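Local coordinates for protein hookworm platelet inhibitor 1 (Ancylostoma caninum, PDB 4TPV) that inhibits platelet aggregation and the adhesion of resting platelets to fibrinogen and collagen, and may do so by binding platelet integrins, at residues 52-61 against 123-134; 20-28 against 169-177. All blocks are in the same frame, centred on the assembly; numbering follows the deposited sequence.

Contact 1 (52-61 against 123-134)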
# COMPACT_ATOMS: atom_id res chain seq x y z
N ALA A 52 11.04 5.13 -2.93
CA ALA A 52 11.21 3.69 -2.75
C ALA A 52 12.52 3.19 -3.34
O ALA A 52 13.19 2.34 -2.73
CB ALA A 52 10.01 2.93 -3.36
N TYR A 53 12.92 3.71 -4.52
CA TYR A 53 14.19 3.30 -5.11
C TYR A 53 15.37 3.79 -4.28
O TYR A 53 16.31 3.03 -4.02
CB TYR A 53 14.32 3.79 -6.58
CG TYR A 53 13.83 2.74 -7.52
CD1 TYR A 53 14.64 1.66 -7.87
CD2 TYR A 53 12.53 2.75 -7.99
CE1 TYR A 53 14.18 0.64 -8.68
CE2 TYR A 53 12.05 1.73 -8.81
CZ TYR A 53 12.89 0.68 -9.16
OH TYR A 53 12.43 -0.34 -9.96
N LYS A 54 15.33 5.03 -3.83
CA LYS A 54 16.43 5.57 -3.07
C LYS A 54 16.63 4.76 -1.79
O LYS A 54 17.76 4.56 -1.35
CB LYS A 54 16.19 7.06 -2.77
CG LYS A 54 16.46 7.98 -3.98
CD LYS A 54 17.94 8.00 -4.35
CE LYS A 54 18.26 8.95 -5.53
NZ LYS A 54 17.88 8.43 -6.88
N SER A 55 15.53 4.27 -1.23
CA SER A 55 15.59 3.47 -0.01
C SER A 55 15.99 2.03 -0.31
O SER A 55 16.82 1.43 0.39
CB SER A 55 14.25 3.49 0.73
OG SER A 55 14.34 2.67 1.88
N ALA A 56 15.39 1.46 -1.35
CA ALA A 56 15.69 0.07 -1.74
C ALA A 56 17.16 -0.15 -2.02
O ALA A 56 17.70 -1.20 -1.69
CB ALA A 56 14.88 -0.32 -2.97
N GLU A 57 17.83 0.82 -2.62
CA GLU A 57 19.21 0.61 -3.04
C GLU A 57 20.16 0.51 -1.85
O GLU A 57 21.32 0.12 -2.03
CB GLU A 57 19.67 1.73 -3.97
CG GLU A 57 18.96 1.74 -5.30
CD GLU A 57 19.15 3.04 -6.05
OE1 GLU A 57 19.88 3.93 -5.53
OE2 GLU A 57 18.58 3.18 -7.15
N LYS A 58 19.68 0.85 -0.65
CA LYS A 58 20.48 0.68 0.55
C LYS A 58 20.55 -0.80 0.92
O LYS A 58 21.41 -1.21 1.70
CB LYS A 58 19.92 1.50 1.71
CG LYS A 58 19.90 3.01 1.44
CD LYS A 58 19.41 3.73 2.69
CE LYS A 58 19.07 5.17 2.46
NZ LYS A 58 18.19 5.63 3.60
N CYS A 59 19.63 -1.58 0.37
CA CYS A 59 19.66 -3.05 0.51
C CYS A 59 19.49 -3.53 1.94
O CYS A 59 20.02 -4.58 2.31
CB CYS A 59 20.95 -3.62 -0.08
SG CYS A 59 20.91 -3.68 -1.91
N SER A 60 18.76 -2.76 2.75
CA SER A 60 18.34 -3.23 4.07
C SER A 60 17.23 -4.27 3.91
O SER A 60 16.49 -4.25 2.93
CB SER A 60 17.86 -2.06 4.94
OG SER A 60 17.50 -2.52 6.23
N GLU A 61 17.12 -5.20 4.87
CA GLU A 61 16.01 -6.14 4.84
C GLU A 61 14.88 -5.70 5.75
O GLU A 61 13.86 -6.39 5.83
CB GLU A 61 16.48 -7.55 5.23
CG GLU A 61 17.45 -8.16 4.22
CD GLU A 61 17.68 -9.64 4.41
OE1 GLU A 61 17.13 -10.22 5.38
OE2 GLU A 61 18.42 -10.23 3.59
N ALA A 123 9.54 -0.22 -5.79
CA ALA A 123 10.87 -0.37 -6.37
C ALA A 123 11.27 -1.84 -6.30
O ALA A 123 10.92 -2.55 -5.35
CB ALA A 123 11.89 0.51 -5.64
N VAL A 124 11.98 -2.30 -7.32
CA VAL A 124 12.47 -3.67 -7.38
C VAL A 124 13.96 -3.61 -7.65
O VAL A 124 14.38 -3.03 -8.66
CB VAL A 124 11.74 -4.46 -8.47
CG1 VAL A 124 12.33 -5.86 -8.58
CG2 VAL A 124 10.24 -4.53 -8.17
N VAL A 125 14.78 -4.18 -6.77
CA VAL A 125 16.23 -4.09 -6.93
C VAL A 125 16.88 -5.41 -6.56
O VAL A 125 16.27 -6.21 -5.86
CB VAL A 125 16.84 -2.98 -6.06
CG1 VAL A 125 16.23 -1.61 -6.39
CG2 VAL A 125 16.65 -3.30 -4.60
N ASP A 126 18.09 -5.64 -7.05
CA ASP A 126 18.85 -6.81 -6.63
C ASP A 126 19.86 -6.45 -5.55
O ASP A 126 20.63 -5.50 -5.70
CB ASP A 126 19.59 -7.45 -7.81
CG ASP A 126 20.37 -8.71 -7.40
OD1 ASP A 126 19.72 -9.76 -7.22
OD2 ASP A 126 21.61 -8.66 -7.27
N CYS A 127 19.86 -7.22 -4.48
CA CYS A 127 20.87 -7.07 -3.44
C CYS A 127 21.57 -8.40 -3.24
O CYS A 127 20.98 -9.32 -2.67
CB CYS A 127 20.24 -6.62 -2.13
SG CYS A 127 19.42 -5.03 -2.23
N SER A 128 22.78 -8.51 -3.77
CA SER A 128 23.62 -9.69 -3.54
C SER A 128 22.89 -10.98 -3.90
O SER A 128 23.00 -11.98 -3.19
CB SER A 128 24.10 -9.72 -2.09
OG SER A 128 25.39 -10.28 -1.98
N GLY A 129 22.13 -10.94 -4.98
CA GLY A 129 21.51 -12.14 -5.52
C GLY A 129 20.11 -12.38 -5.01
O GLY A 129 19.46 -13.35 -5.43
N LYS A 130 19.63 -11.51 -4.12
CA LYS A 130 18.24 -11.55 -3.67
C LYS A 130 17.46 -10.36 -4.20
O LYS A 130 17.98 -9.26 -4.27
CB LYS A 130 18.16 -11.55 -2.14
CG LYS A 130 18.89 -12.69 -1.47
CD LYS A 130 18.77 -12.61 0.04
CE LYS A 130 19.63 -13.66 0.72
NZ LYS A 130 21.09 -13.46 0.47
N THR A 131 16.19 -10.59 -4.52
CA THR A 131 15.31 -9.49 -4.94
C THR A 131 14.77 -8.79 -3.70
O THR A 131 14.28 -9.44 -2.79
CB THR A 131 14.17 -10.00 -5.82
OG1 THR A 131 14.72 -10.67 -6.96
CG2 THR A 131 13.26 -8.85 -6.27
N HIS A 132 14.89 -7.47 -3.67
CA HIS A 132 14.23 -6.65 -2.67
C HIS A 132 13.12 -5.88 -3.36
O HIS A 132 13.34 -5.23 -4.38
CB HIS A 132 15.18 -5.65 -1.98
CG HIS A 132 16.18 -6.27 -1.06
ND1 HIS A 132 16.66 -5.62 0.05
CD2 HIS A 132 16.79 -7.49 -1.08
CE1 HIS A 132 17.53 -6.39 0.68
NE2 HIS A 132 17.62 -7.53 0.02
N VAL A 133 11.93 -5.97 -2.80
CA VAL A 133 10.81 -5.18 -3.25
C VAL A 133 10.50 -4.21 -2.13
O VAL A 133 10.37 -4.62 -0.97
CB VAL A 133 9.58 -6.05 -3.54
CG1 VAL A 133 8.41 -5.16 -3.96
CG2 VAL A 133 9.90 -7.09 -4.60
N VAL A 134 10.38 -2.92 -2.46
CA VAL A 134 10.06 -1.89 -1.47
C VAL A 134 8.91 -1.05 -1.98
O VAL A 134 8.93 -0.61 -3.13
CB VAL A 134 11.27 -0.96 -1.19
CG1 VAL A 134 10.86 0.22 -0.35
CG2 VAL A 134 12.43 -1.74 -0.56
O HOH W 1 14.39 -1.56 -11.28
O HOH W 2 16.17 -3.03 -0.01
O HOH W 3 19.22 -9.35 1.13
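Y53 lays its phenol ring over A123, whose CB stands 3.3 Å from the ring centroid and 11° off the ring normal, a CH-pi contact close to the centre of the face. This is the tight end of the packing of helix 46-56 on the central sheet of the CAP alpha-beta-alpha sandwich. The helix axis runs 24° from that of strand 123-127 at a closest approach of 7.8 Å, and small residues allow this closeness: A52 CB lies 3.8 Å from A123 CB, and A56 CB fits among A123, V125 and V134, 3.7 Å from V134 CG2. With CG2 anti to its carbonyl carbon, V134 turns this methyl to A56 and CG1 to A52. The Y53 hydroxyl accepts a weak, long but nearly straight bond from V124 N, and a water joins it to V124 O.

Toward the hairpin tip the fit loosens and water enters. One water, in the plane of the H132 ring, meets ND1 and donates to A56 O and S60 O; a second, also at the ring edge, bridges NE2 to E61 OE2, whose carboxylate plane is turned steeply to the ring. C127 SG sits over one face of the imidazole, above its centre.

The C59–C127 disulfide closes this end, its SG–SG bond 2.0 Å long and its chi3 -85°. Alkyl and CH-pi packing thus holds one end, while a disulfide and water-bridged polar atoms join the other, where water could compete with weaker contacts.

Contact 2 (20-28 against 169-177)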
# COMPACT_ATOMS: atom_id res chain seq x y z
N THR A 20 -0.68 -1.50 -7.92
CA THR A 20 -1.77 -0.63 -7.50
C THR A 20 -3.08 -1.40 -7.37
O THR A 20 -3.79 -1.27 -6.38
CB THR A 20 -1.94 0.53 -8.47
OG1 THR A 20 -0.67 1.17 -8.67
CG2 THR A 20 -2.97 1.54 -7.94
N GLU A 21 -3.40 -2.19 -8.39
CA GLU A 21 -4.64 -2.97 -8.35
C GLU A 21 -4.66 -3.97 -7.21
O GLU A 21 -5.71 -4.17 -6.55
CB GLU A 21 -4.85 -3.71 -9.68
CG GLU A 21 -6.25 -4.33 -9.83
CD GLU A 21 -6.45 -5.64 -9.07
OE1 GLU A 21 -5.47 -6.40 -8.90
OE2 GLU A 21 -7.59 -5.89 -8.64
N LEU A 22 -3.53 -4.63 -6.97
CA LEU A 22 -3.44 -5.61 -5.89
C LEU A 22 -3.73 -4.95 -4.54
O LEU A 22 -4.55 -5.43 -3.76
CB LEU A 22 -2.06 -6.26 -5.88
CG LEU A 22 -1.95 -7.57 -5.11
CD1 LEU A 22 -2.83 -8.63 -5.81
CD2 LEU A 22 -0.49 -8.00 -5.10
N HIS A 23 -3.09 -3.81 -4.29
CA HIS A 23 -3.34 -3.08 -3.05
C HIS A 23 -4.81 -2.64 -2.90
O HIS A 23 -5.41 -2.78 -1.84
CB HIS A 23 -2.46 -1.83 -2.95
CG HIS A 23 -1.06 -2.11 -2.47
ND1 HIS A 23 -0.09 -2.65 -3.28
CD2 HIS A 23 -0.48 -1.88 -1.27
CE1 HIS A 23 1.03 -2.78 -2.59
NE2 HIS A 23 0.82 -2.31 -1.37
N ASN A 24 -5.38 -2.10 -3.96
CA ASN A 24 -6.77 -1.68 -3.86
C ASN A 24 -7.73 -2.86 -3.65
O ASN A 24 -8.68 -2.74 -2.88
CB ASN A 24 -7.14 -0.86 -5.09
CG ASN A 24 -6.66 0.57 -4.99
OD1 ASN A 24 -6.60 1.12 -3.89
ND2 ASN A 24 -6.35 1.19 -6.12
N GLY A 25 -7.46 -4.00 -4.29
CA GLY A 25 -8.24 -5.20 -4.01
C GLY A 25 -8.12 -5.66 -2.56
O GLY A 25 -9.11 -6.11 -1.96
N TYR A 26 -6.91 -5.58 -2.00
CA TYR A 26 -6.71 -5.88 -0.59
C TYR A 26 -7.52 -4.92 0.27
O TYR A 26 -8.15 -5.30 1.24
CB TYR A 26 -5.24 -5.77 -0.18
CG TYR A 26 -4.29 -6.78 -0.77
CD1 TYR A 26 -4.73 -8.00 -1.23
CD2 TYR A 26 -2.93 -6.50 -0.84
CE1 TYR A 26 -3.84 -8.93 -1.75
CE2 TYR A 26 -2.04 -7.41 -1.37
CZ TYR A 26 -2.50 -8.62 -1.82
OH TYR A 26 -1.61 -9.52 -2.35
N ARG A 27 -7.48 -3.64 -0.10
CA ARG A 27 -8.17 -2.63 0.71
C ARG A 27 -9.71 -2.75 0.60
O ARG A 27 -10.43 -2.53 1.57
CB ARG A 27 -7.67 -1.22 0.31
CG ARG A 27 -6.21 -1.00 0.70
CD ARG A 27 -5.61 0.27 0.06
NE ARG A 27 -6.25 1.48 0.55
CZ ARG A 27 -5.93 2.08 1.71
NH1 ARG A 27 -4.99 1.56 2.48
NH2 ARG A 27 -6.59 3.17 2.10
N ALA A 28 -10.21 -3.11 -0.58
CA ALA A 28 -11.64 -3.35 -0.76
C ALA A 28 -12.10 -4.59 0.03
O ALA A 28 -13.16 -4.57 0.66
CB ALA A 28 -11.96 -3.51 -2.24
N ASP A 169 -16.99 4.52 -7.17
CA ASP A 169 -17.79 3.48 -7.82
C ASP A 169 -16.90 2.51 -8.62
O ASP A 169 -17.38 1.49 -9.12
CB ASP A 169 -18.89 4.09 -8.72
CG ASP A 169 -18.37 5.11 -9.71
OD1 ASP A 169 -17.16 5.07 -10.04
OD2 ASP A 169 -19.18 5.95 -10.17
N ASP A 170 -15.62 2.82 -8.71
CA ASP A 170 -14.66 1.90 -9.33
C ASP A 170 -14.31 0.72 -8.44
O ASP A 170 -13.78 -0.29 -8.91
CB ASP A 170 -13.37 2.64 -9.69
CG ASP A 170 -13.52 3.56 -10.86
OD1 ASP A 170 -14.46 3.38 -11.66
OD2 ASP A 170 -12.65 4.45 -11.00
N TRP A 171 -14.55 0.87 -7.14
CA TRP A 171 -14.13 -0.10 -6.15
C TRP A 171 -15.31 -0.47 -5.26
O TRP A 171 -15.24 -0.40 -4.03
CB TRP A 171 -12.94 0.43 -5.33
CG TRP A 171 -11.70 0.43 -6.18
CD1 TRP A 171 -11.17 1.48 -6.85
CD2 TRP A 171 -10.88 -0.71 -6.51
NE1 TRP A 171 -10.06 1.08 -7.58
CE2 TRP A 171 -9.87 -0.26 -7.38
CE3 TRP A 171 -10.92 -2.06 -6.16
CZ2 TRP A 171 -8.89 -1.11 -7.90
CZ3 TRP A 171 -9.93 -2.91 -6.67
CH2 TRP A 171 -8.94 -2.42 -7.53
N GLN A 172 -16.40 -0.83 -5.93
CA GLN A 172 -17.62 -1.38 -5.32
C GLN A 172 -18.19 -0.46 -4.24
O GLN A 172 -18.87 -0.91 -3.32
CB GLN A 172 -17.35 -2.78 -4.74
CG GLN A 172 -16.82 -3.80 -5.78
CD GLN A 172 -15.29 -3.67 -6.04
OE1 GLN A 172 -14.48 -3.68 -5.11
NE2 GLN A 172 -14.91 -3.56 -7.31
N ASN A 173 -17.97 0.85 -4.40
CA ASN A 173 -18.41 1.82 -3.41
C ASN A 173 -17.95 1.48 -1.98
O ASN A 173 -18.69 1.72 -1.01
CB ASN A 173 -19.92 1.99 -3.47
CG ASN A 173 -20.36 2.64 -4.76
OD1 ASN A 173 -20.98 2.01 -5.61
ND2 ASN A 173 -20.00 3.91 -4.93
N LEU A 174 -16.73 0.98 -1.89
CA LEU A 174 -16.13 0.62 -0.61
C LEU A 174 -15.04 1.58 -0.21
O LEU A 174 -14.72 1.70 0.98
CB LEU A 174 -15.54 -0.80 -0.67
CG LEU A 174 -16.57 -1.94 -0.70
CD1 LEU A 174 -15.88 -3.24 -1.06
CD2 LEU A 174 -17.29 -2.03 0.65
N LEU A 175 -14.45 2.25 -1.21
CA LEU A 175 -13.28 3.11 -1.01
C LEU A 175 -13.58 4.57 -1.33
O LEU A 175 -14.55 4.88 -2.01
CB LEU A 175 -12.10 2.61 -1.88
CG LEU A 175 -11.74 1.12 -1.79
CD1 LEU A 175 -10.49 0.80 -2.61
CD2 LEU A 175 -11.58 0.67 -0.33
N CYS A 176 -12.74 5.46 -0.82
CA CYS A 176 -12.92 6.90 -1.05
C CYS A 176 -11.92 7.39 -2.07
O CYS A 176 -10.74 7.14 -1.94
CB CYS A 176 -12.71 7.69 0.24
SG CYS A 176 -13.73 7.18 1.63
N ILE A 177 -12.39 8.14 -3.06
CA ILE A 177 -11.49 8.66 -4.11
C ILE A 177 -11.52 10.19 -4.21
O ILE A 177 -12.55 10.82 -4.00
CB ILE A 177 -11.87 8.05 -5.49
CG1 ILE A 177 -10.83 8.39 -6.56
CG2 ILE A 177 -13.28 8.46 -5.92
CD1 ILE A 177 -9.49 7.75 -6.35
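The backbones of helix 20-28 and segment 169-177 come nearest at A28 and L174, whose CA atoms are 6.0 Å apart, and the 359 Å² buried between them comes from side chains of 169-177 packing on both side chains and backbone of the helix, with no direct hydrogen bond. The helix belongs to 13-34, the first long helix of the CAP domain; the other segment is a turn from the disulfide-rich C-terminal region that leads into strand 176-177. L174 N bonds back to W171 O; Q172 and N173, both with positive phi, lie in this turn, and W171, L174 and L175 all face the helix.

W171 reaches farthest along the helix. Its CG is anti to the carbonyl carbon (chi1 -72°), and the indole extends over N24, whose CB lies 3.5 Å from the centroid of the six-membered ring and 18° off its normal, a CH-pi contact offset toward the ring's rim. The N24 amide is turned steeply to the indole, and its OD1 is spent on M42 N. At the outer rim of the indole, CH2 passes E21, whose carboxylate plane is inclined 27° to the ring.

L175 points its two methyls at the helix backbone, CD1 near N24 O and CD2 at 3.9 Å from R27 O, while the R27 guanidinium is taken up by the carbonyls of R40, M112 and W114. After the turn in sequence, C176 is held by its disulfide to C158 and by backbone bonds to M39 and T41. At the last helical residue of the contact, L174 CD1 rests 4.1 Å from A28 CB and 3.5 Å from A28 O.

Contacts 1 and 2 lie on opposite sides of the chain's centre, their centres 27 Å apart and their nearest atoms about 8 Å apart, so neither touches the other. Along the sequence the order is 20-28, 52-61, 123-134, 169-177: both segments of contact 1 fall between those of contact 2. Contact 1 is internal to the CAP domain, joining helix 46-56 to the two middle strands of the sheet, whereas contact 2 brings the cysteine-rich tail back onto helix 13-34. The two meet indirectly through strand 119-127, since T20 and H23 touch its L120 and contact 1 uses its later residues. A disulfide crosses contact 1, whereas the C158–C176 disulfide lies within the C-terminal region and contact 2 itself is noncovalent.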